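PDB 3QFH: epidermin leader peptide processing serine protease EpiP from Staphylococcus aureus subsp. aureus, which probably cleaves the leader peptide from the precursor of the lantibiotic epidermin, acting as a subtilisin-like serine endopeptidase. Local coordinates for residues I56-K60 with M61-A65; K209-E212 with L213-S217; N349-G352 with V353-M357. All coordinates share one frame; numbering follows the deposited sequence.

Interaction 1. Residues I56-K60 with M61-A65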
loop_
_atom_site.group_PDB
_atom_site.type_symbol
_atom_site.label_atom_id
_atom_site.label_comp_id
_atom_site.label_asym_id
_atom_site.label_seq_id
_atom_site.Cartn_x
_atom_site.Cartn_y
_atom_site.Cartn_z
ATOM N N ILE A 56 -6.391 5.733 22.677
ATOM C CA ILE A 56 -6.522 6.474 23.907
ATOM C C ILE A 56 -5.267 6.304 24.744
ATOM O O ILE A 56 -4.689 5.216 24.823
ATOM C CB ILE A 56 -7.761 5.979 24.687
ATOM C CG1 ILE A 56 -9.012 6.077 23.794
ATOM C CG2 ILE A 56 -7.941 6.769 25.986
ATOM C CD1 ILE A 56 -10.315 5.617 24.488
ATOM N N LYS A 57 -4.826 7.395 25.342
ATOM C CA LYS A 57 -3.665 7.356 26.178
ATOM C C LYS A 57 -4.211 7.295 27.604
ATOM O O LYS A 57 -4.946 8.188 28.032
ATOM C CB LYS A 57 -2.793 8.591 25.928
ATOM C CG LYS A 57 -1.397 8.442 26.465
ATOM C CD LYS A 57 -0.487 9.626 26.132
ATOM C CE LYS A 57 0.912 9.377 26.692
ATOM N NZ LYS A 57 1.836 10.533 26.524
ATOM N N MET A 58 -3.908 6.217 28.316
ATOM C CA MET A 58 -4.393 6.051 29.688
ATOM C C MET A 58 -3.556 5.074 30.517
ATOM O O MET A 58 -2.764 4.311 29.972
ATOM C CB MET A 58 -5.870 5.626 29.687
ATOM C CG MET A 58 -6.203 4.417 28.854
ATOM S SD MET A 58 -8.006 4.108 28.738
ATOM C CE MET A 58 -8.020 2.823 27.501
ATOM N N THR A 59 -3.724 5.129 31.842
ATOM C CA THR A 59 -3.009 4.223 32.744
ATOM C C THR A 59 -3.539 2.817 32.542
ATOM O O THR A 59 -4.631 2.635 31.990
ATOM C CB THR A 59 -3.188 4.602 34.244
ATOM O OG1 THR A 59 -4.571 4.475 34.620
ATOM C CG2 THR A 59 -2.699 6.025 34.507
ATOM N N LYS A 60 -2.792 1.817 32.999
ATOM C CA LYS A 60 -3.256 0.438 32.832
ATOM C C LYS A 60 -4.508 0.223 33.691
ATOM O O LYS A 60 -5.368 -0.571 33.341
ATOM C CB LYS A 60 -2.175 -0.589 33.183
ATOM C CG LYS A 60 -2.527 -2.005 32.666
ATOM C CD LYS A 60 -1.571 -3.088 33.160
ATOM C CE LYS A 60 -1.819 -3.418 34.637
ATOM N NZ LYS A 60 -0.945 -4.526 35.109
ATOM N N MET A 61 -4.598 0.949 34.801
ATOM C CA MET A 61 -5.751 0.872 35.699
ATOM C C MET A 61 -7.027 1.399 35.035
ATOM O O MET A 61 -8.096 0.803 35.191
ATOM C CB MET A 61 -5.477 1.658 36.984
ATOM C CG MET A 61 -4.370 1.075 37.841
ATOM S SD MET A 61 -4.828 -0.470 38.649
ATOM C CE MET A 61 -5.999 0.109 39.885
ATOM N N HIS A 62 -6.923 2.517 34.315
ATOM C CA HIS A 62 -8.091 3.072 33.611
ATOM C C HIS A 62 -8.412 2.239 32.373
ATOM O O HIS A 62 -9.570 2.101 32.013
ATOM C CB HIS A 62 -7.924 4.556 33.239
ATOM C CG HIS A 62 -8.005 5.488 34.408
ATOM N ND1 HIS A 62 -6.949 6.270 34.814
ATOM C CD2 HIS A 62 -9.016 5.743 35.273
ATOM C CE1 HIS A 62 -7.305 6.976 35.874
ATOM N NE2 HIS A 62 -8.555 6.673 36.173
ATOM N N ALA A 63 -7.393 1.669 31.737
ATOM C CA ALA A 63 -7.626 0.801 30.588
ATOM C C ALA A 63 -8.472 -0.400 31.032
ATOM O O ALA A 63 -9.416 -0.796 30.352
ATOM C CB ALA A 63 -6.321 0.339 29.993
ATOM N N ASN A 64 -8.141 -0.950 32.196
ATOM C CA ASN A 64 -8.863 -2.102 32.727
ATOM C C ASN A 64 -10.288 -1.777 33.136
ATOM O O ASN A 64 -11.188 -2.566 32.899
ATOM C CB ASN A 64 -8.064 -2.767 33.857
ATOM C CG ASN A 64 -6.958 -3.652 33.319
ATOM O OD1 ASN A 64 -5.777 -3.380 33.500
ATOM N ND2 ASN A 64 -7.344 -4.695 32.603
ATOM N N ALA A 65 -10.496 -0.607 33.719
ATOM C CA ALA A 65 -11.832 -0.193 34.100
ATOM C C ALA A 65 -12.663 0.051 32.837
ATOM O O ALA A 65 -13.845 -0.272 32.801
ATOM C CB ALA A 65 -11.782 1.075 34.958
HETATM O O HOH W 1 -5.785 7.312 32.621
#

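Interaction 2. Residues K209-E212 with L213-S217. With SO4 (sulfate ion), chain O.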
loop_
_atom_site.group_PDB
_atom_site.type_symbol
_atom_site.label_atom_id
_atom_site.label_comp_id
_atom_site.label_asym_id
_atom_site.label_seq_id
_atom_site.Cartn_x
_atom_site.Cartn_y
_atom_site.Cartn_z
ATOM N N LYS A 209 9.513 8.904 11.736
ATOM C CA LYS A 209 9.613 7.704 12.533
ATOM C C LYS A 209 8.731 6.576 11.952
ATOM O O LYS A 209 8.694 6.361 10.722
ATOM C CB LYS A 209 9.193 8.037 13.975
ATOM C CG LYS A 209 10.031 9.102 14.692
ATOM C CD LYS A 209 11.282 8.534 15.376
ATOM C CE LYS A 209 12.271 7.882 14.412
ATOM N NZ LYS A 209 13.593 7.538 15.075
ATOM N N LYS A 210 8.033 5.855 12.832
ATOM C CA LYS A 210 7.180 4.751 12.417
ATOM C C LYS A 210 5.759 5.225 12.125
ATOM O O LYS A 210 5.401 6.377 12.359
ATOM C CB LYS A 210 7.161 3.664 13.509
ATOM C CG LYS A 210 8.529 3.041 13.777
ATOM C CD LYS A 210 8.474 1.993 14.884
ATOM C CE LYS A 210 9.842 1.352 15.087
ATOM N NZ LYS A 210 9.859 0.297 16.156
ATOM N N THR A 211 4.965 4.315 11.592
ATOM C CA THR A 211 3.560 4.579 11.311
ATOM C C THR A 211 2.736 3.745 12.297
ATOM O O THR A 211 3.274 2.882 12.994
ATOM C CB THR A 211 3.213 4.210 9.857
ATOM O OG1 THR A 211 1.878 4.634 9.539
ATOM C CG2 THR A 211 3.347 2.695 9.636
ATOM N N GLU A 212 1.442 4.035 12.382
ATOM C CA GLU A 212 0.514 3.276 13.218
ATOM C C GLU A 212 -0.475 2.666 12.241
ATOM O O GLU A 212 -0.872 3.336 11.278
ATOM C CB GLU A 212 -0.259 4.194 14.171
ATOM C CG GLU A 212 0.522 4.831 15.330
ATOM C CD GLU A 212 0.667 3.929 16.560
ATOM O OE1 GLU A 212 0.715 2.694 16.418
ATOM O OE2 GLU A 212 0.753 4.468 17.682
ATOM N N LEU A 213 -0.885 1.415 12.466
ATOM C CA LEU A 213 -1.863 0.793 11.574
ATOM C C LEU A 213 -3.186 1.558 11.606
ATOM O O LEU A 213 -3.918 1.569 10.626
ATOM C CB LEU A 213 -2.072 -0.700 11.880
ATOM C CG LEU A 213 -0.913 -1.631 11.491
ATOM C CD1 LEU A 213 -1.231 -3.074 11.880
ATOM C CD2 LEU A 213 -0.606 -1.559 10.015
ATOM N N LEU A 214 -3.481 2.209 12.726
ATOM C CA LEU A 214 -4.670 3.024 12.813
ATOM C C LEU A 214 -4.612 4.226 11.865
ATOM O O LEU A 214 -5.646 4.654 11.378
ATOM C CB LEU A 214 -4.921 3.500 14.233
ATOM C CG LEU A 214 -5.327 2.396 15.221
ATOM C CD1 LEU A 214 -5.473 2.993 16.626
ATOM C CD2 LEU A 214 -6.599 1.717 14.798
ATOM N N TRP A 215 -3.423 4.778 11.618
ATOM C CA TRP A 215 -3.313 5.927 10.700
ATOM C C TRP A 215 -3.563 5.439 9.288
ATOM O O TRP A 215 -4.253 6.099 8.491
ATOM C CB TRP A 215 -1.941 6.629 10.750
ATOM C CG TRP A 215 -1.413 7.021 12.114
ATOM C CD1 TRP A 215 -2.116 7.135 13.271
ATOM C CD2 TRP A 215 -0.087 7.486 12.406
ATOM N NE1 TRP A 215 -1.296 7.558 14.289
ATOM C CE2 TRP A 215 -0.047 7.799 13.783
ATOM C CE3 TRP A 215 1.067 7.645 11.645
ATOM C CZ2 TRP A 215 1.112 8.248 14.421
ATOM C CZ3 TRP A 215 2.227 8.092 12.274
ATOM C CH2 TRP A 215 2.236 8.398 13.652
ATOM N N VAL A 216 -3.024 4.261 8.987
ATOM C CA VAL A 216 -3.215 3.638 7.684
ATOM C C VAL A 216 -4.700 3.389 7.423
ATOM O O VAL A 216 -5.191 3.671 6.328
ATOM C CB VAL A 216 -2.465 2.311 7.561
ATOM C CG1 VAL A 216 -2.779 1.639 6.202
ATOM C CG2 VAL A 216 -0.925 2.526 7.723
ATOM N N SER A 217 -5.404 2.882 8.444
ATOM C CA SER A 217 -6.820 2.604 8.345
ATOM C C SER A 217 -7.595 3.876 8.086
ATOM O O SER A 217 -8.467 3.899 7.236
ATOM C CB SER A 217 -7.326 1.903 9.599
ATOM O OG SER A 217 -6.667 0.655 9.752
HETATM S S SO4 O . 16.487 9.334 14.695
HETATM O O1 SO4 O . 17.056 10.437 15.459
HETATM O O2 SO4 O . 16.374 8.163 15.561
HETATM O O3 SO4 O . 15.158 9.718 14.215
HETATM O O4 SO4 O . 17.341 9.024 13.554
HETATM O O HOH W 2 -0.025 0.661 15.249
#

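Interaction 3. Residues N349-G352 with V353-M357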
loop_
_atom_site.group_PDB
_atom_site.type_symbol
_atom_site.label_atom_id
_atom_site.label_comp_id
_atom_site.label_asym_id
_atom_site.label_seq_id
_atom_site.Cartn_x
_atom_site.Cartn_y
_atom_site.Cartn_z
ATOM N N ASN A 349 24.252 -9.882 -4.866
ATOM C CA ASN A 349 24.675 -11.017 -4.043
ATOM C C ASN A 349 25.700 -11.897 -4.764
ATOM O O ASN A 349 26.561 -12.482 -4.122
ATOM C CB ASN A 349 23.460 -11.845 -3.611
ATOM C CG ASN A 349 22.486 -11.044 -2.726
ATOM O OD1 ASN A 349 22.906 -10.319 -1.831
ATOM N ND2 ASN A 349 21.192 -11.190 -2.975
ATOM N N GLN A 350 25.623 -11.986 -6.090
ATOM C CA GLN A 350 26.567 -12.824 -6.853
ATOM C C GLN A 350 27.919 -12.148 -7.106
ATOM O O GLN A 350 28.958 -12.804 -7.059
ATOM C CB GLN A 350 25.963 -13.230 -8.212
ATOM C CG GLN A 350 26.950 -13.973 -9.131
ATOM C CD GLN A 350 26.400 -14.294 -10.519
ATOM O OE1 GLN A 350 25.320 -13.835 -10.918
ATOM N NE2 GLN A 350 27.165 -15.077 -11.273
ATOM N N PHE A 351 27.906 -10.847 -7.389
ATOM C CA PHE A 351 29.141 -10.130 -7.734
ATOM C C PHE A 351 29.691 -9.114 -6.743
ATOM O O PHE A 351 30.738 -8.544 -7.009
ATOM C CB PHE A 351 28.962 -9.404 -9.069
ATOM C CG PHE A 351 28.670 -10.312 -10.214
ATOM C CD1 PHE A 351 29.578 -11.300 -10.571
ATOM C CD2 PHE A 351 27.518 -10.155 -10.966
ATOM C CE1 PHE A 351 29.329 -12.133 -11.629
ATOM C CE2 PHE A 351 27.262 -10.982 -12.019
ATOM C CZ PHE A 351 28.171 -11.982 -12.356
ATOM N N GLY A 352 29.024 -8.866 -5.625
ATOM C CA GLY A 352 29.528 -7.871 -4.676
ATOM C C GLY A 352 29.268 -6.444 -5.135
ATOM O O GLY A 352 28.994 -6.197 -6.305
ATOM N N VAL A 353 29.394 -5.508 -4.205
ATOM C CA VAL A 353 29.074 -4.098 -4.433
ATOM C C VAL A 353 29.807 -3.445 -5.609
ATOM O O VAL A 353 29.184 -2.848 -6.474
ATOM C CB VAL A 353 29.355 -3.277 -3.149
ATOM C CG1 VAL A 353 29.153 -1.788 -3.400
ATOM C CG2 VAL A 353 28.467 -3.756 -2.014
ATOM N N ASP A 354 31.123 -3.563 -5.622
ATOM C CA ASP A 354 31.954 -2.927 -6.653
ATOM C C ASP A 354 31.473 -3.258 -8.070
ATOM O O ASP A 354 31.048 -2.380 -8.814
ATOM C CB ASP A 354 33.430 -3.334 -6.455
ATOM C CG ASP A 354 34.366 -2.717 -7.493
ATOM O OD1 ASP A 354 33.882 -1.987 -8.403
ATOM O OD2 ASP A 354 35.594 -2.964 -7.402
ATOM N N LYS A 355 31.514 -4.537 -8.418
ATOM C CA LYS A 355 31.110 -4.981 -9.747
ATOM C C LYS A 355 29.642 -4.664 -10.050
ATOM O O LYS A 355 29.300 -4.318 -11.189
ATOM C CB LYS A 355 31.420 -6.473 -9.885
ATOM C CG LYS A 355 31.048 -7.088 -11.214
ATOM C CD LYS A 355 31.730 -8.464 -11.424
ATOM C CE LYS A 355 31.339 -9.058 -12.796
ATOM N NZ LYS A 355 31.935 -10.390 -13.036
ATOM N N TRP A 356 28.783 -4.741 -9.025
ATOM C CA TRP A 356 27.365 -4.466 -9.180
ATOM C C TRP A 356 27.074 -3.029 -9.620
ATOM O O TRP A 356 26.252 -2.797 -10.526
ATOM C CB TRP A 356 26.638 -4.780 -7.858
ATOM C CG TRP A 356 25.143 -4.510 -7.801
ATOM C CD1 TRP A 356 24.149 -5.255 -8.371
ATOM C CD2 TRP A 356 24.482 -3.491 -7.035
ATOM N NE1 TRP A 356 22.922 -4.733 -8.056
ATOM C CE2 TRP A 356 23.095 -3.657 -7.228
ATOM C CE3 TRP A 356 24.930 -2.440 -6.222
ATOM C CZ2 TRP A 356 22.158 -2.815 -6.644
ATOM C CZ3 TRP A 356 23.994 -1.602 -5.650
ATOM C CH2 TRP A 356 22.628 -1.788 -5.867
ATOM N N MET A 357 27.732 -2.059 -8.996
ATOM C CA MET A 357 27.432 -0.648 -9.319
ATOM C C MET A 357 28.247 -0.090 -10.479
ATOM O O MET A 357 27.816 0.846 -11.131
ATOM C CB MET A 357 27.594 0.267 -8.075
ATOM C CG MET A 357 28.984 0.386 -7.497
ATOM S SD MET A 357 29.145 1.652 -6.177
ATOM C CE MET A 357 28.828 3.159 -7.114
HETATM O O HOH W 3 32.237 -6.431 -6.432
#

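Interaction 1. Residues I56-K60 with M61-A65
Thr59 turns its hydroxyl back over the first turn of the helix that follows it, where OG1 accepts the backbone N-H of His62 at 3.1 Å (N-H...O angle 158°). The first torsion makes this possible: with chi1 at 64°, OG1 sits between the backbone N and the carbonyl carbon and faces the coming turn. Lys60, next in the chain, uses both backbone and side chain: its O accepts from Asn64 N at 3.0 Å, its CB packs against the amide of Met61, and the rest of the chain runs outward alongside the Asn64 side chain. Thr59 is thus an N-cap, its side-chain oxygen capping an amide of the first turn. The Thr59 carbonyl takes up the next amide, Ala63 N to Thr59 O at 2.9 Å. A water completes the corner, accepting from Thr59 N and more weakly from His62 ND1. The motif joins strand 53-59 of the propeptide-like region to helix 60-66, and the strand segment and helix segment axes diverge by 109°. On the buried side the extended Met58 chain lays its terminal methyl against Ala63, with Met58 CE 3.9 Å from Ala63 CB. Tyr23 of the adjoining strand 20-27 touches both of these residues.

Interaction 2. Residues K209-E212 with L213-S217
Glu212 lies over one face of the Trp215 indole with the aliphatic part of its side chain. Its CB stands 3.4 Å from the centroid of the five-membered ring and only 5° off the ring normal, a CH-pi contact, and CG continues over the same face nearer the rim, 3.4 Å from Trp215 CE2. A bend at chi2 (-84°) then lifts the carboxylate off the indole, the two planes standing 78° apart. The Glu212 carbonyl grips two amides: Val216 N approaches in the carbonyl plane at 3.3 Å from Glu212 O, whereas Trp215 N reaches the same oxygen from above that plane at 3.0 Å. A water, modelled rather close to Glu212 OE1, also accepts from Leu213 N. Further out, Arg158 forms a salt bridge with Glu212 OE2, to which Gln55 also donates, so the acid is probably held as a carboxylate. Thr211 OG1 is hydrogen-bonded to Val205 O, just after strand 200-204. At the loop's outer end Lys209 NZ donates to sulfate O3 at 2.8 Å, the ion probably coming from the crystallisation liquor. The whole forms the start of helix 213-225, with Glu212 at the N-cap position, on a strand-to-helix connection of the parallel alpha/beta subtilisin-like fold.

Interaction 3. Residues N349-G352 with V353-M357
A water holds Phe351 O and Lys355 N together, donating to the carbonyl oxygen at 2.7 Å and accepting from the Lys355 amide at 2.8 Å. It stands in for a direct backbone link at the kink of helix 346-358, where the amides of Val353 and Asp354 make no bond to the preceding turn. Gly352 forms the break, its positive phi of 77° being one that favours glycine. Regular bonding resumes at its carbonyl: Trp356 N lies 3.1 Å from Gly352 O, nearly in line with the C=O bond. Across the kink, Lys355 is stretched out over one face of the Phe351 ring. With chi1 at 180° and the chain extended beyond CG, the methylenes pass obliquely over the ring, CE lying 3.9 Å from the Phe351 ring centroid in a CH-pi contact. NZ ends near the rim, 3.4 Å from Phe351 CE1. Gln350 CD lies over the opposite face, toward the rim, and the Phe351 ring also meets that of Tyr361 in the following helix 361-365. The ammonium probably polarises the CE hydrogens, which would favour their contact with the ring face, while the other methylenes add apolar contact and a bound water bridges the interrupted backbone.

Overall arrangement
Along the chain the three contacts follow one another in series. Interaction 1 belongs to the propeptide-like region, whose strands form a mixed sheet with the short strand 249-250 of the protease part; interactions 2 and 3 fall within the subtilase range, built round a parallel sheet. Centres of interactions 1 and 2 are 21 Å apart and their nearest atoms about 7 Å, yet strand 53-59 connects them: it leads into the helix of interaction 1, and its Gln55 bonds to Glu212 of interaction 2. This is consistent with a prodomain still docked on its enzyme. Interaction 3, on surface helix 346-358, lies far off, its centre 52 Å from that of interaction 1.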